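Local structure of putative ribose 5-phosphate isomerase (Leishmania infantum, 6FXW) at residues P50-A53 with A54-C57. The protein probably interconverts ribose 5-phosphate and ribulose 5-phosphate in the pentose phosphate pathway, as a type B isomerase of the LacAB/RpiB family. Sequence-based numbering, arbitrary orientation.
Sequences PDYA and AQVC
Pro50 to Ala53 accept, and Ala54 to Cys57 donate, the four successive i to i+4 hydrogen bonds of the first turns of alpha-helix 49-61, which packs beside the parallel sheet of this RpiB-type alpha/beta fold. Ala54 N reaches Pro50 O at 3.0 Å; Gln55 N to Asp51 O is longer, 3.3 Å, and the most bent at the oxygen, with a C=O...N angle of 138°. Val56 N is taken up by Tyr52 O at 3.2 Å. On the outer surface the side chains of Tyr52 and Gln55 lie alongside each other and point the same way. Gln55, its CG opposite the carbonyl carbon and the rest of the chain stretched out, passes CG over Asp51 O and brings OE1 obliquely to the Tyr52 ring, 3.6 Å from CD1; ring and amide are inclined by 37°. Asp51 OD2 forms a salt bridge with Lys147 NZ of the second subunit, where Pro50 also packs on Ile151. Inward, Ala53 and Val56 meet Leu70 of strand 67-72, and Cys57 touches Ile110 and Ala82. Ala53 O receives Cys57 N at 3.0 Å in a nearly straight bond (N-H...O 169°), while Cys57 SG lies 3.4 Å from the same Ala53 O.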
ATOM      1  N   PRO A  50      -0.096  12.502  20.795  1.00  9.71           N
ATOM      2  CA  PRO A  50       1.180  12.544  21.491  1.00 10.37           C
ATOM      3  C   PRO A  50       1.155  12.130  22.930  1.00 10.61           C
ATOM      4  O   PRO A  50       2.154  11.581  23.429  1.00 12.50           O
ATOM      5  CB  PRO A  50       1.591  14.012  21.342  1.00 10.91           C
ATOM      6  CG  PRO A  50       0.837  14.494  20.094  1.00 12.22           C
ATOM      7  CD  PRO A  50      -0.460  13.805  20.211  1.00 10.96           C
ATOM      8  N   ASP A  51       0.030  12.357  23.577  1.00 10.77           N
ATOM      9  CA  ASP A  51      -0.038  11.959  24.971  1.00 13.01           C
ATOM     10  C   ASP A  51       0.066  10.426  25.171  1.00 13.84           C
ATOM     11  O   ASP A  51       0.664   9.964  26.171  1.00 15.50           O
ATOM     12  CB  ASP A  51      -1.300  12.473  25.630  1.00 13.40           C
ATOM     13  CG  ASP A  51      -1.410  14.038  25.667  1.00 12.60           C
ATOM     14  OD1 ASP A  51      -0.347  14.675  25.875  1.00 17.00           O
ATOM     15  OD2 ASP A  51      -2.516  14.585  25.435  1.00 15.47           O
ATOM     16  N   TYR A  52      -0.534   9.659  24.265  1.00 11.99           N
ATOM     17  CA  TYR A  52      -0.489   8.224  24.324  1.00 12.66           C
ATOM     18  C   TYR A  52       0.798   7.640  23.764  1.00 11.42           C
ATOM     19  O   TYR A  52       1.301   6.647  24.301  1.00 12.88           O
ATOM     20  CB  TYR A  52      -1.762   7.690  23.622  1.00 11.90           C
ATOM     21  CG  TYR A  52      -3.023   8.110  24.412  1.00 13.69           C
ATOM     22  CD1 TYR A  52      -3.454   7.388  25.473  1.00 17.12           C
ATOM     23  CD2 TYR A  52      -3.645   9.292  24.143  1.00 15.52           C
ATOM     24  CE1 TYR A  52      -4.520   7.830  26.226  1.00 18.29           C
ATOM     25  CE2 TYR A  52      -4.693   9.744  24.917  1.00 17.56           C
ATOM     26  CZ  TYR A  52      -5.095   9.009  25.950  1.00 19.73           C
ATOM     27  OH  TYR A  52      -6.138   9.433  26.746  1.00 21.77           O
ATOM     28  N   ALA A  53       1.387   8.315  22.752  1.00 11.09           N
ATOM     29  CA  ALA A  53       2.727   7.978  22.374  1.00 10.84           C
ATOM     30  C   ALA A  53       3.670   8.016  23.558  1.00 11.37           C
ATOM     31  O   ALA A  53       4.460   7.118  23.814  1.00 12.19           O
ATOM     32  CB  ALA A  53       3.230   8.914  21.318  1.00 11.57           C
ATOM     33  N   ALA A  54       3.528   9.095  24.375  1.00 11.58           N
ATOM     34  CA  ALA A  54       4.420   9.267  25.522  1.00 13.45           C
ATOM     35  C   ALA A  54       4.215   8.153  26.541  1.00 13.49           C
ATOM     36  O   ALA A  54       5.215   7.644  27.116  1.00 13.16           O
ATOM     37  CB  ALA A  54       4.182  10.646  26.119  1.00 13.34           C
ATOM     38  N   GLN A  55       2.992   7.765  26.824  1.00 13.63           N
ATOM     39  CA  GLN A  55       2.736   6.641  27.710  1.00 12.95           C
ATOM     40  C   GLN A  55       3.459   5.387  27.339  1.00 13.73           C
ATOM     41  O   GLN A  55       4.114   4.705  28.149  1.00 14.52           O
ATOM     42  CB  GLN A  55       1.241   6.327  27.951  1.00 16.80           C
ATOM     43  CG  GLN A  55       0.444   7.363  28.663  1.00 19.35           C
ATOM     44  CD  GLN A  55      -0.922   6.869  29.085  1.00 17.71           C
ATOM     45  OE1 GLN A  55      -1.929   7.497  28.719  1.00 30.19           O
ATOM     46  NE2 GLN A  55      -1.007   5.745  29.873  1.00 20.53           N
ATOM     47  N   VAL A  56       3.392   5.033  26.064  1.00 11.57           N
ATOM     48  CA  VAL A  56       4.002   3.790  25.577  1.00 11.30           C
ATOM     49  C   VAL A  56       5.555   3.928  25.634  1.00 11.64           C
ATOM     50  O   VAL A  56       6.305   3.002  26.035  1.00 11.94           O
ATOM     51  CB  VAL A  56       3.540   3.496  24.126  1.00 11.42           C
ATOM     52  CG1 VAL A  56       4.320   2.380  23.524  1.00 12.29           C
ATOM     53  CG2 VAL A  56       2.095   3.041  24.160  1.00 13.63           C
ATOM     54  N   CYS A  57       6.090   5.078  25.200  1.00 12.15           N
ATOM     55  CA  CYS A  57       7.543   5.334  25.223  1.00 10.97           C
ATOM     56  C   CYS A  57       8.077   5.180  26.650  1.00 11.86           C
ATOM     57  O   CYS A  57       9.081   4.558  26.903  1.00 12.77           O
ATOM     58  CB  CYS A  57       7.906   6.722  24.674  1.00 11.17           C
ATOM     59  SG  CYS A  57       7.669   6.766  22.878  1.00 13.76           S
TER